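Local coordinates for polymerase X (Deinococcus radiodurans, PDB 2W9M), which probably catalyses template-directed addition of deoxyribonucleotides to DNA, and carries a zinc-binding PHP domain beside its polymerase part, at residues E234-P239 against L248-E253; P285-V290 against E302-E307; H428-L433 against T439-R444. One frame throughout, in Å; residues are numbered along the deposited sequence.

Contact 1 of 3, residues E234-P239 against L248-E253; sequences EIACAP and LLRSGE
A236 of strand 231-238 and R250, the residue at which the chain leaves helical geometry after helix 243-249, bring their backbones closest, with CA atoms 8.1 Å apart. The strand belongs to a mixed sheet consistent with the palm of family X polymerases, and its parallel neighbour is strand 194-203. R250 spans the gap with its long side chain, which bends at chi2 (-71°) and again at chi3 and so sets one guanidinium face against the A236 methyl. That methyl sits over the face displaced toward its rim, with A236 CB 3.9 Å from R250 NE. The small side chain of alanine suits the place, letting the flat group approach the strand closely.

E234, two residues earlier on the strand, comes in at the guanidinium edge. R250 NH2 donates to E234 OE1 over 3.0 Å, the charged part of the contact. The acceptor lies nearly in the guanidinium plane, whereas E234 OE1 is met on its anti side and somewhat out of the carboxylate plane, and the two planes stand 76° apart. This is therefore a single-point, bent bond (143° at the hydrogen), not a two-pronged pairing. Glutamate suits its position by having a second oxygen to offer: OE2 makes a salt bridge with R196. E199 adds a long, weak ion pair to R250 NH2.

Chemically, E234 is divided between two arginines, one oxygen to each, while R250 draws on both charge attraction and methyl packing, so the end of the helix is tied to the sheet at two neighbouring points of the strand.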
ATOM      1  N   GLU A 234     -19.376 -11.910  -3.039  1.00 24.86           N
ATOM      2  CA  GLU A 234     -20.173 -12.901  -2.327  1.00 40.06           C
ATOM      3  C   GLU A 234     -20.990 -12.235  -1.237  1.00 37.87           C
ATOM      4  O   GLU A 234     -20.457 -11.500  -0.408  1.00 34.23           O
ATOM      5  CB  GLU A 234     -19.288 -13.982  -1.711  1.00 39.15           C
ATOM      6  CG  GLU A 234     -18.655 -14.917  -2.721  1.00 51.84           C
ATOM      7  CD  GLU A 234     -17.834 -16.005  -2.064  1.00 63.00           C
ATOM      8  OE1 GLU A 234     -18.307 -16.598  -1.070  1.00 66.72           O
ATOM      9  OE2 GLU A 234     -16.714 -16.269  -2.547  1.00 63.67           O
ATOM     10  N   ILE A 235     -22.290 -12.496  -1.246  1.00 34.64           N
ATOM     11  CA  ILE A 235     -23.180 -11.941  -0.245  1.00 34.17           C
ATOM     12  C   ILE A 235     -23.922 -13.085   0.416  1.00 30.12           C
ATOM     13  O   ILE A 235     -24.580 -13.876  -0.254  1.00 39.25           O
ATOM     14  CB  ILE A 235     -24.168 -10.930  -0.866  1.00 36.78           C
ATOM     15  CG1 ILE A 235     -23.397  -9.740  -1.449  1.00 29.24           C
ATOM     16  CG2 ILE A 235     -25.188 -10.466   0.165  1.00 23.13           C
ATOM     17  CD1 ILE A 235     -24.271  -8.683  -2.081  1.00 25.91           C
ATOM     18  N   ALA A 236     -23.775 -13.194   1.730  1.00 27.79           N
ATOM     19  CA  ALA A 236     -24.455 -14.231   2.487  1.00 27.73           C
ATOM     20  C   ALA A 236     -25.488 -13.580   3.385  1.00 27.67           C
ATOM     21  O   ALA A 236     -25.199 -12.585   4.048  1.00 34.64           O
ATOM     22  CB  ALA A 236     -23.462 -15.036   3.309  1.00 30.38           C
ATOM     23  N   CYS A 237     -26.693 -14.136   3.401  1.00 34.35           N
ATOM     24  CA  CYS A 237     -27.770 -13.579   4.206  1.00 32.02           C
ATOM     25  C   CYS A 237     -28.331 -14.583   5.212  1.00 36.77           C
ATOM     26  O   CYS A 237     -28.048 -15.778   5.137  1.00 35.98           O
ATOM     27  CB  CYS A 237     -28.877 -13.027   3.310  1.00 39.93           C
ATOM     28  SG  CYS A 237     -29.085 -13.929   1.757  1.00 55.70           S
ATOM     29  N   ALA A 238     -29.125 -14.079   6.154  1.00 42.09           N
ATOM     30  CA  ALA A 238     -29.678 -14.889   7.231  1.00 33.21           C
ATOM     31  C   ALA A 238     -30.835 -14.148   7.890  1.00 41.12           C
ATOM     32  O   ALA A 238     -30.932 -12.925   7.783  1.00 35.57           O
ATOM     33  CB  ALA A 238     -28.600 -15.198   8.259  1.00 30.92           C
ATOM     34  N   PRO A 239     -31.728 -14.887   8.562  1.00 42.59           N
ATOM     35  CA  PRO A 239     -32.783 -14.261   9.364  1.00 29.93           C
ATOM     36  C   PRO A 239     -32.158 -13.474  10.504  1.00 30.44           C
ATOM     37  O   PRO A 239     -31.062 -13.819  10.938  1.00 43.80           O
ATOM     38  CB  PRO A 239     -33.552 -15.457   9.928  1.00 43.55           C
ATOM     39  CG  PRO A 239     -33.237 -16.591   9.012  1.00 43.10           C
ATOM     40  CD  PRO A 239     -31.839 -16.355   8.547  1.00 44.01           C
ATOM     41  N   LEU A 248     -20.121 -15.073  12.355  1.00 40.01           N
ATOM     42  CA  LEU A 248     -18.987 -15.858  12.827  1.00 35.77           C
ATOM     43  C   LEU A 248     -18.469 -16.778  11.727  1.00 31.71           C
ATOM     44  O   LEU A 248     -17.269 -16.827  11.461  1.00 35.41           O
ATOM     45  CB  LEU A 248     -19.365 -16.681  14.059  1.00 37.15           C
ATOM     46  CG  LEU A 248     -19.404 -15.948  15.401  1.00 37.76           C
ATOM     47  CD1 LEU A 248     -19.696 -16.931  16.516  1.00 41.07           C
ATOM     48  CD2 LEU A 248     -18.088 -15.241  15.662  1.00 39.39           C
ATOM     49  N   LEU A 249     -19.381 -17.503  11.085  1.00 31.79           N
ATOM     50  CA  LEU A 249     -19.000 -18.467  10.055  1.00 36.80           C
ATOM     51  C   LEU A 249     -18.363 -17.820   8.828  1.00 30.27           C
ATOM     52  O   LEU A 249     -17.493 -18.414   8.197  1.00 39.56           O
ATOM     53  CB  LEU A 249     -20.194 -19.338   9.650  1.00 27.59           C
ATOM     54  CG  LEU A 249     -20.626 -20.361  10.703  1.00 34.80           C
ATOM     55  CD1 LEU A 249     -21.999 -20.901  10.394  1.00 28.35           C
ATOM     56  CD2 LEU A 249     -19.614 -21.496  10.808  1.00 36.34           C
ATOM     57  N   ARG A 250     -18.788 -16.605   8.497  1.00 33.87           N
ATOM     58  CA  ARG A 250     -18.248 -15.899   7.338  1.00 29.17           C
ATOM     59  C   ARG A 250     -17.096 -14.961   7.722  1.00 34.47           C
ATOM     60  O   ARG A 250     -16.979 -13.865   7.179  1.00 47.91           O
ATOM     61  CB  ARG A 250     -19.345 -15.095   6.626  1.00 19.02           C
ATOM     62  CG  ARG A 250     -20.618 -15.866   6.293  1.00 30.63           C
ATOM     63  CD  ARG A 250     -20.420 -16.877   5.174  1.00 33.10           C
ATOM     64  NE  ARG A 250     -19.869 -16.263   3.970  1.00 36.19           N
ATOM     65  CZ  ARG A 250     -19.833 -16.846   2.775  1.00 42.00           C
ATOM     66  NH1 ARG A 250     -20.329 -18.063   2.612  1.00 39.97           N
ATOM     67  NH2 ARG A 250     -19.306 -16.206   1.738  1.00 56.24           N
ATOM     68  N   SER A 251     -16.244 -15.396   8.648  1.00 43.76           N
ATOM     69  CA  SER A 251     -15.133 -14.569   9.128  1.00 36.60           C
ATOM     70  C   SER A 251     -13.820 -14.633   8.329  1.00 44.41           C
ATOM     71  O   SER A 251     -13.207 -13.590   8.096  1.00 64.68           O
ATOM     72  CB  SER A 251     -14.852 -14.835  10.609  1.00 45.16           C
ATOM     73  OG  SER A 251     -15.712 -14.067  11.424  1.00 42.11           O
ATOM     74  N   GLY A 252     -13.370 -15.822   7.923  1.00 42.87           N
ATOM     75  CA  GLY A 252     -14.059 -17.072   8.168  1.00 43.10           C
ATOM     76  C   GLY A 252     -13.181 -18.314   8.152  1.00 44.97           C
ATOM     77  O   GLY A 252     -12.635 -18.698   9.185  1.00 53.56           O
ATOM     78  N   GLU A 253     -13.031 -18.925   6.977  1.00 38.91           N
ATOM     79  CA  GLU A 253     -12.546 -20.311   6.850  1.00 45.33           C
ATOM     80  C   GLU A 253     -11.812 -20.909   8.054  1.00 44.74           C
ATOM     81  O   GLU A 253     -12.351 -21.788   8.726  1.00 47.75           O
ATOM     82  CB  GLU A 253     -11.762 -20.530   5.548  1.00 46.78           C
ATOM     83  CG  GLU A 253     -12.659 -20.876   4.359  1.00 57.38           C
ATOM     84  CD  GLU A 253     -11.884 -21.310   3.122  1.00 82.21           C
ATOM     85  OE1 GLU A 253     -10.649 -21.126   3.091  1.00 78.97           O
ATOM     86  OE2 GLU A 253     -12.512 -21.837   2.176  1.00 68.15           O
TER

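Contact 2 of 3, residues P285-V290 against E302-E307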
ATOM      1  N   PRO A 285     -28.722 -13.273  17.566  1.00 44.70           N
ATOM      2  CA  PRO A 285     -28.809 -11.996  16.846  1.00 42.88           C
ATOM      3  C   PRO A 285     -27.441 -11.356  16.616  1.00 42.61           C
ATOM      4  O   PRO A 285     -27.264 -10.639  15.632  1.00 42.79           O
ATOM      5  CB  PRO A 285     -29.637 -11.111  17.792  1.00 51.86           C
ATOM      6  CG  PRO A 285     -30.165 -12.038  18.873  1.00 41.82           C
ATOM      7  CD  PRO A 285     -29.179 -13.150  18.958  1.00 45.38           C
ATOM      8  N   THR A 286     -26.495 -11.617  17.515  1.00 48.99           N
ATOM      9  CA  THR A 286     -25.178 -10.994  17.456  1.00 43.29           C
ATOM     10  C   THR A 286     -24.082 -12.019  17.712  1.00 46.67           C
ATOM     11  O   THR A 286     -24.313 -13.025  18.382  1.00 47.25           O
ATOM     12  CB  THR A 286     -25.052  -9.871  18.505  1.00 52.81           C
ATOM     13  OG1 THR A 286     -25.995  -8.834  18.209  1.00 52.99           O
ATOM     14  CG2 THR A 286     -23.642  -9.281  18.515  1.00 59.68           C
ATOM     15  N   GLU A 287     -22.895 -11.761  17.171  1.00 37.77           N
ATOM     16  CA  GLU A 287     -21.734 -12.593  17.457  1.00 38.30           C
ATOM     17  C   GLU A 287     -21.589 -12.806  18.960  1.00 41.23           C
ATOM     18  O   GLU A 287     -21.440 -13.935  19.428  1.00 42.20           O
ATOM     19  CB  GLU A 287     -20.457 -11.950  16.913  1.00 38.43           C
ATOM     20  CG  GLU A 287     -20.309 -12.007  15.404  1.00 43.17           C
ATOM     21  CD  GLU A 287     -18.888 -11.701  14.950  1.00 51.40           C
ATOM     22  OE1 GLU A 287     -18.222 -10.851  15.582  1.00 52.47           O
ATOM     23  OE2 GLU A 287     -18.436 -12.319  13.962  1.00 43.00           O
ATOM     24  N   ALA A 288     -21.639 -11.711  19.713  1.00 49.01           N
ATOM     25  CA  ALA A 288     -21.433 -11.758  21.159  1.00 49.53           C
ATOM     26  C   ALA A 288     -22.308 -12.810  21.836  1.00 47.77           C
ATOM     27  O   ALA A 288     -21.887 -13.463  22.792  1.00 41.81           O
ATOM     28  CB  ALA A 288     -21.682 -10.391  21.772  1.00 35.27           C
ATOM     29  N   VAL A 289     -23.528 -12.966  21.335  1.00 38.35           N
ATOM     30  CA  VAL A 289     -24.477 -13.912  21.913  1.00 36.95           C
ATOM     31  C   VAL A 289     -24.011 -15.360  21.739  1.00 52.32           C
ATOM     32  O   VAL A 289     -24.160 -16.180  22.646  1.00 55.25           O
ATOM     33  CB  VAL A 289     -25.883 -13.736  21.309  1.00 41.72           C
ATOM     34  CG1 VAL A 289     -26.864 -14.676  21.973  1.00 38.98           C
ATOM     35  CG2 VAL A 289     -26.347 -12.294  21.453  1.00 40.71           C
ATOM     36  N   VAL A 290     -23.444 -15.671  20.575  1.00 48.99           N
ATOM     37  CA  VAL A 290     -22.926 -17.012  20.311  1.00 39.17           C
ATOM     38  C   VAL A 290     -21.791 -17.362  21.264  1.00 45.75           C
ATOM     39  O   VAL A 290     -21.735 -18.469  21.795  1.00 46.08           O
ATOM     40  CB  VAL A 290     -22.410 -17.158  18.870  1.00 33.16           C
ATOM     41  CG1 VAL A 290     -21.891 -18.562  18.630  1.00 35.21           C
ATOM     42  CG2 VAL A 290     -23.503 -16.835  17.892  1.00 38.34           C
ATOM     43  N   GLU A 302     -10.123  -8.870  14.498  1.00 39.27           N
ATOM     44  CA  GLU A 302      -8.724  -8.563  14.224  1.00 34.45           C
ATOM     45  C   GLU A 302      -7.814  -9.739  14.561  1.00 38.05           C
ATOM     46  O   GLU A 302      -6.730  -9.870  13.992  1.00 36.45           O
ATOM     47  CB  GLU A 302      -8.261  -7.340  15.021  1.00 37.07           C
ATOM     48  CG  GLU A 302      -8.994  -6.051  14.708  1.00 49.74           C
ATOM     49  CD  GLU A 302     -10.052  -5.714  15.741  1.00 66.16           C
ATOM     50  OE1 GLU A 302     -10.728  -6.644  16.231  1.00 68.69           O
ATOM     51  OE2 GLU A 302     -10.204  -4.515  16.062  1.00 55.67           O
ATOM     52  N   TYR A 303      -8.257 -10.587  15.490  1.00 42.24           N
ATOM     53  CA  TYR A 303      -7.421 -11.671  16.008  1.00 36.18           C
ATOM     54  C   TYR A 303      -7.845 -13.067  15.549  1.00 34.46           C
ATOM     55  O   TYR A 303      -7.526 -14.057  16.207  1.00 44.91           O
ATOM     56  CB  TYR A 303      -7.394 -11.637  17.537  1.00 29.53           C
ATOM     57  CG  TYR A 303      -6.865 -10.350  18.127  1.00 36.72           C
ATOM     58  CD1 TYR A 303      -7.364  -9.859  19.328  1.00 37.49           C
ATOM     59  CD2 TYR A 303      -5.871  -9.625  17.485  1.00 39.58           C
ATOM     60  CE1 TYR A 303      -6.878  -8.684  19.874  1.00 35.76           C
ATOM     61  CE2 TYR A 303      -5.382  -8.445  18.022  1.00 30.21           C
ATOM     62  CZ  TYR A 303      -5.888  -7.981  19.212  1.00 36.00           C
ATOM     63  OH  TYR A 303      -5.400  -6.809  19.741  1.00 35.42           O
ATOM     64  N   ARG A 304      -8.551 -13.153  14.426  1.00 31.97           N
ATOM     65  CA  ARG A 304      -9.083 -14.435  13.968  1.00 29.96           C
ATOM     66  C   ARG A 304      -8.267 -15.084  12.856  1.00 32.15           C
ATOM     67  O   ARG A 304      -8.807 -15.832  12.043  1.00 34.08           O
ATOM     68  CB  ARG A 304     -10.543 -14.292  13.538  1.00 29.57           C
ATOM     69  CG  ARG A 304     -11.455 -13.826  14.656  1.00 34.50           C
ATOM     70  CD  ARG A 304     -12.893 -13.678  14.193  1.00 26.48           C
ATOM     71  NE  ARG A 304     -13.709 -13.032  15.217  1.00 28.06           N
ATOM     72  CZ  ARG A 304     -15.000 -12.746  15.081  1.00 41.13           C
ATOM     73  NH1 ARG A 304     -15.639 -13.055  13.959  1.00 25.34           N
ATOM     74  NH2 ARG A 304     -15.652 -12.151  16.073  1.00 36.44           N
ATOM     75  N   GLU A 305      -6.969 -14.804  12.827  1.00 34.37           N
ATOM     76  CA  GLU A 305      -6.059 -15.467  11.898  1.00 35.96           C
ATOM     77  C   GLU A 305      -5.407 -16.656  12.591  1.00 35.59           C
ATOM     78  O   GLU A 305      -5.358 -16.708  13.819  1.00 43.73           O
ATOM     79  CB  GLU A 305      -4.967 -14.502  11.431  1.00 40.68           C
ATOM     80  CG  GLU A 305      -5.469 -13.154  10.961  1.00 34.46           C
ATOM     81  CD  GLU A 305      -6.247 -13.234   9.664  1.00 44.93           C
ATOM     82  OE1 GLU A 305      -5.990 -14.154   8.858  1.00 47.07           O
ATOM     83  OE2 GLU A 305      -7.117 -12.367   9.447  1.00 53.68           O
ATOM     84  N   PRO A 306      -4.892 -17.615  11.810  1.00 40.16           N
ATOM     85  CA  PRO A 306      -4.193 -18.756  12.412  1.00 34.34           C
ATOM     86  C   PRO A 306      -3.070 -18.329  13.361  1.00 37.90           C
ATOM     87  O   PRO A 306      -2.941 -18.893  14.445  1.00 43.95           O
ATOM     88  CB  PRO A 306      -3.619 -19.491  11.198  1.00 33.41           C
ATOM     89  CG  PRO A 306      -4.531 -19.123  10.071  1.00 33.06           C
ATOM     90  CD  PRO A 306      -4.979 -17.720  10.341  1.00 32.83           C
ATOM     91  N   GLU A 307      -2.275 -17.341  12.962  1.00 46.73           N
ATOM     92  CA  GLU A 307      -1.118 -16.907  13.748  1.00 31.74           C
ATOM     93  C   GLU A 307      -1.516 -16.394  15.131  1.00 33.96           C
ATOM     94  O   GLU A 307      -0.664 -16.215  16.005  1.00 37.36           O
ATOM     95  CB  GLU A 307      -0.322 -15.826  12.999  1.00 31.64           C
ATOM     96  CG  GLU A 307       0.274 -16.268  11.659  1.00 37.38           C
ATOM     97  CD  GLU A 307      -0.771 -16.412  10.559  1.00 53.09           C
ATOM     98  OE1 GLU A 307      -1.855 -15.801  10.679  1.00 55.33           O
ATOM     99  OE2 GLU A 307      -0.508 -17.137   9.573  1.00 62.41           O
TER
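E287 and R304 are the residues whose backbones approach most nearly, yet their CA atoms stand 13.3 Å apart, a span that two long side chains fill between them. Both segments fall in the polymerase beta thumb region: E287 opens helix 287-293 directly after T286 at the N-cap position, whereas R304 sits in the loop that follows this helix on the way to strand 329-333. A glutamate suits the first turn of a helix, where the dipole's positive end is expected to steady its negative charge.

The side chains come from opposite directions and meet in a buried, end-on salt bridge. R304 is extended from CG to NE, which carries its guanidinium across to the carboxylate. The planes are tilted 38° to each other, so the fit is not quite flat. R304 NH2 reaches E287 OE1 over 2.9 Å from above the carboxylate plane.

Burial makes the further partners important. R189 makes a salt bridge to E287 OE1, S251 OG bonds R304 NH1, and the carbonyl of R299 takes R304 NE, while L248 packs against both side chains. The second prong is the straighter: R304 NH1 points to E287 OE2 at 2.9 Å, 171° at the hydrogen, meeting that oxygen on its syn side and exactly in the guanidinium plane.

Contact 3 of 3, residues H428-L433 against T439-R444. With ZN (zinc ion), chain E.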
ATOM      1  N   HIS A 428      15.510   0.799  -3.398  1.00 32.06           N
ATOM      2  CA  HIS A 428      14.789   1.024  -4.647  1.00 37.14           C
ATOM      3  C   HIS A 428      15.610   0.533  -5.842  1.00 35.30           C
ATOM      4  O   HIS A 428      15.310   0.848  -6.998  1.00 47.71           O
ATOM      5  CB  HIS A 428      14.458   2.508  -4.820  1.00 37.77           C
ATOM      6  CG  HIS A 428      13.292   2.971  -4.002  1.00 35.33           C
ATOM      7  ND1 HIS A 428      12.004   2.532  -4.226  1.00 41.92           N
ATOM      8  CD2 HIS A 428      13.216   3.852  -2.977  1.00 38.75           C
ATOM      9  CE1 HIS A 428      11.188   3.112  -3.364  1.00 32.28           C
ATOM     10  NE2 HIS A 428      11.899   3.916  -2.594  1.00 30.77           N
ATOM     11  N   SER A 429      16.649  -0.240  -5.549  1.00 34.17           N
ATOM     12  CA  SER A 429      17.556  -0.754  -6.563  1.00 30.81           C
ATOM     13  C   SER A 429      18.195  -2.046  -6.066  1.00 38.16           C
ATOM     14  O   SER A 429      18.216  -2.309  -4.865  1.00 33.93           O
ATOM     15  CB  SER A 429      18.646   0.275  -6.855  1.00 42.17           C
ATOM     16  OG  SER A 429      19.486   0.451  -5.725  1.00 41.89           O
ATOM     17  N   ASN A 430      18.714  -2.847  -6.994  1.00 40.41           N
ATOM     18  CA  ASN A 430      19.422  -4.078  -6.644  1.00 37.70           C
ATOM     19  C   ASN A 430      18.581  -5.072  -5.849  1.00 31.46           C
ATOM     20  O   ASN A 430      18.922  -5.424  -4.722  1.00 36.48           O
ATOM     21  CB  ASN A 430      20.692  -3.749  -5.860  1.00 41.95           C
ATOM     22  CG  ASN A 430      21.777  -3.164  -6.732  1.00 50.47           C
ATOM     23  OD1 ASN A 430      21.975  -1.947  -6.768  1.00 45.77           O
ATOM     24  ND2 ASN A 430      22.488  -4.028  -7.449  1.00 51.84           N
ATOM     25  N   PHE A 431      17.489  -5.534  -6.443  1.00 33.03           N
ATOM     26  CA  PHE A 431      16.599  -6.460  -5.753  1.00 43.18           C
ATOM     27  C   PHE A 431      17.085  -7.904  -5.836  1.00 45.12           C
ATOM     28  O   PHE A 431      16.517  -8.795  -5.201  1.00 40.19           O
ATOM     29  CB  PHE A 431      15.179  -6.354  -6.316  1.00 38.91           C
ATOM     30  CG  PHE A 431      14.427  -5.145  -5.839  1.00 47.88           C
ATOM     31  CD1 PHE A 431      14.900  -3.869  -6.097  1.00 39.37           C
ATOM     32  CD2 PHE A 431      13.242  -5.285  -5.136  1.00 49.58           C
ATOM     33  CE1 PHE A 431      14.206  -2.757  -5.659  1.00 44.01           C
ATOM     34  CE2 PHE A 431      12.546  -4.176  -4.696  1.00 50.52           C
ATOM     35  CZ  PHE A 431      13.029  -2.911  -4.957  1.00 42.56           C
ATOM     36  N   THR A 432      18.138  -8.136  -6.613  1.00 38.61           N
ATOM     37  CA  THR A 432      18.596  -9.501  -6.854  1.00 46.32           C
ATOM     38  C   THR A 432      19.946  -9.842  -6.215  1.00 47.69           C
ATOM     39  O   THR A 432      20.530 -10.888  -6.502  1.00 42.99           O
ATOM     40  CB  THR A 432      18.615  -9.835  -8.360  1.00 55.47           C
ATOM     41  OG1 THR A 432      19.176  -8.737  -9.091  1.00 51.68           O
ATOM     42  CG2 THR A 432      17.201 -10.095  -8.860  1.00 38.96           C
ATOM     43  N   LEU A 433      20.438  -8.967  -5.346  1.00 35.77           N
ATOM     44  CA  LEU A 433      21.601  -9.296  -4.536  1.00 25.72           C
ATOM     45  C   LEU A 433      21.314 -10.574  -3.751  1.00 39.92           C
ATOM     46  O   LEU A 433      20.170 -10.831  -3.372  1.00 39.53           O
ATOM     47  CB  LEU A 433      21.922  -8.157  -3.571  1.00 27.71           C
ATOM     48  CG  LEU A 433      22.929  -7.082  -3.982  1.00 36.50           C
ATOM     49  CD1 LEU A 433      22.627  -6.527  -5.362  1.00 42.97           C
ATOM     50  CD2 LEU A 433      22.941  -5.970  -2.940  1.00 39.35           C
ATOM     51  N   THR A 439      21.269  -8.474   3.308  1.00 22.84           N
ATOM     52  CA  THR A 439      21.143  -8.304   4.748  1.00 29.14           C
ATOM     53  C   THR A 439      22.187  -7.327   5.290  1.00 36.53           C
ATOM     54  O   THR A 439      21.861  -6.429   6.070  1.00 30.95           O
ATOM     55  CB  THR A 439      21.276  -9.650   5.483  1.00 29.03           C
ATOM     56  OG1 THR A 439      20.200 -10.512   5.093  1.00 33.19           O
ATOM     57  CG2 THR A 439      21.233  -9.447   6.991  1.00 16.99           C
ATOM     58  N   GLU A 440      23.439  -7.508   4.877  1.00 33.02           N
ATOM     59  CA  GLU A 440      24.522  -6.627   5.304  1.00 44.46           C
ATOM     60  C   GLU A 440      24.238  -5.189   4.881  1.00 37.15           C
ATOM     61  O   GLU A 440      24.510  -4.245   5.619  1.00 32.90           O
ATOM     62  CB  GLU A 440      25.855  -7.097   4.716  1.00 56.30           C
ATOM     63  CG  GLU A 440      27.064  -6.292   5.169  1.00 73.93           C
ATOM     64  CD  GLU A 440      28.356  -6.750   4.507  1.00101.34           C
ATOM     65  OE1 GLU A 440      29.152  -5.880   4.089  1.00 91.17           O
ATOM     66  OE2 GLU A 440      28.574  -7.979   4.398  1.00 99.16           O
ATOM     67  N   ARG A 441      23.677  -5.042   3.685  1.00 34.97           N
ATOM     68  CA  ARG A 441      23.322  -3.740   3.133  1.00 28.27           C
ATOM     69  C   ARG A 441      22.348  -2.986   4.037  1.00 31.21           C
ATOM     70  O   ARG A 441      22.572  -1.825   4.378  1.00 31.96           O
ATOM     71  CB  ARG A 441      22.710  -3.931   1.744  1.00 37.06           C
ATOM     72  CG  ARG A 441      22.066  -2.699   1.130  1.00 32.22           C
ATOM     73  CD  ARG A 441      21.266  -3.107  -0.102  1.00 29.13           C
ATOM     74  NE  ARG A 441      21.046  -2.013  -1.043  1.00 32.14           N
ATOM     75  CZ  ARG A 441      20.283  -2.115  -2.127  1.00 32.41           C
ATOM     76  NH1 ARG A 441      19.670  -3.259  -2.396  1.00 29.02           N
ATOM     77  NH2 ARG A 441      20.131  -1.081  -2.944  1.00 21.72           N
ATOM     78  N   LEU A 442      21.272  -3.656   4.430  1.00 25.77           N
ATOM     79  CA  LEU A 442      20.232  -3.024   5.233  1.00 28.74           C
ATOM     80  C   LEU A 442      20.643  -2.813   6.692  1.00 33.03           C
ATOM     81  O   LEU A 442      20.266  -1.811   7.306  1.00 25.18           O
ATOM     82  CB  LEU A 442      18.923  -3.816   5.129  1.00 27.83           C
ATOM     83  CG  LEU A 442      18.105  -3.461   3.882  1.00 21.72           C
ATOM     84  CD1 LEU A 442      17.474  -4.676   3.251  1.00 36.68           C
ATOM     85  CD2 LEU A 442      17.053  -2.421   4.220  1.00 27.24           C
ATOM     86  N   ILE A 443      21.414  -3.748   7.243  1.00 29.16           N
ATOM     87  CA  ILE A 443      21.947  -3.588   8.593  1.00 26.04           C
ATOM     88  C   ILE A 443      22.817  -2.339   8.662  1.00 26.41           C
ATOM     89  O   ILE A 443      22.746  -1.569   9.623  1.00 28.07           O
ATOM     90  CB  ILE A 443      22.787  -4.795   9.023  1.00 29.88           C
ATOM     91  CG1 ILE A 443      21.894  -6.004   9.278  1.00 27.24           C
ATOM     92  CG2 ILE A 443      23.566  -4.475  10.282  1.00 28.33           C
ATOM     93  CD1 ILE A 443      22.659  -7.246   9.642  1.00 19.51           C
ATOM     94  N   ARG A 444      23.632  -2.149   7.629  1.00 24.65           N
ATOM     95  CA  ARG A 444      24.498  -0.983   7.518  1.00 26.09           C
ATOM     96  C   ARG A 444      23.689   0.314   7.472  1.00 31.17           C
ATOM     97  O   ARG A 444      24.032   1.291   8.137  1.00 40.23           O
ATOM     98  CB  ARG A 444      25.369  -1.106   6.266  1.00 28.14           C
ATOM     99  CG  ARG A 444      26.044   0.184   5.817  1.00 42.18           C
ATOM    100  CD  ARG A 444      27.526   0.175   6.134  1.00 47.55           C
ATOM    101  NE  ARG A 444      28.318   0.517   4.955  1.00 50.92           N
ATOM    102  CZ  ARG A 444      28.892   1.698   4.750  1.00 51.56           C
ATOM    103  NH1 ARG A 444      28.777   2.661   5.655  1.00 47.22           N
ATOM    104  NH2 ARG A 444      29.587   1.910   3.639  1.00 39.44           N
TER
HETATM  105 ZN    ZN E1567       9.834   4.061  -1.306  1.00 27.67          ZN
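The guanidinium of R441 turns its outer edge, not a face, to the loop 428-433: S429 O and N430 O lie near its plane, while L433 CD2 approaches obliquely. Both terminal nitrogens bond one atom, R441 NH1 and R441 NH2 each standing 3.0 Å from S429 O. They come from the same face of the carbonyl, NH2 well above its plane and NH1 tilted by only 20°. Weak bonds from R441 NH2 to S429 OG and from R441 NH1 to N430 O widen the grip. With CG anti to the backbone N (chi1 170°) and the chain then extended, the arginine spans the gap from helix 435-446. Q438 bonds NH1, and the carbonyls of I404 and L405 take NH2 and NE. A leucine in its place would probably leave S429 O without its two donors and the loop freer to shift.

The imidazole of H428, next to S429, binds zinc through NE2 at 2.4 Å, together with E401 and H456, and its ND1 is bonded to G90 O. Arginine suits this place because its several N-H groups can satisfy clustered backbone carbonyls, consistent with its holding the loop next to the zinc ligand H428 of the PHP domain.

How the contacts relate
The contacts follow one another along the chain. Contacts 1 and 2, centres 12 Å apart in the polymerase region, touch: helix 243-249 and the turn after it lie between strand 231-238 and helix 287-293, with L248 packed on V290. One ion pair ties that turn to the palm-like sheet, the next ties helix 287-293 to the loop that follows it. Contact 3, its centre about 44 Å from that of contact 1 and 40 Å from that of contact 2, occupies the loop and helix after strand 422-426 of the seven-stranded parallel PHP sheet. Contacts 1 and 3 lie on opposite sides of the chain's centre, so polymerase region and zinc-binding PHP domain are held by separate contacts.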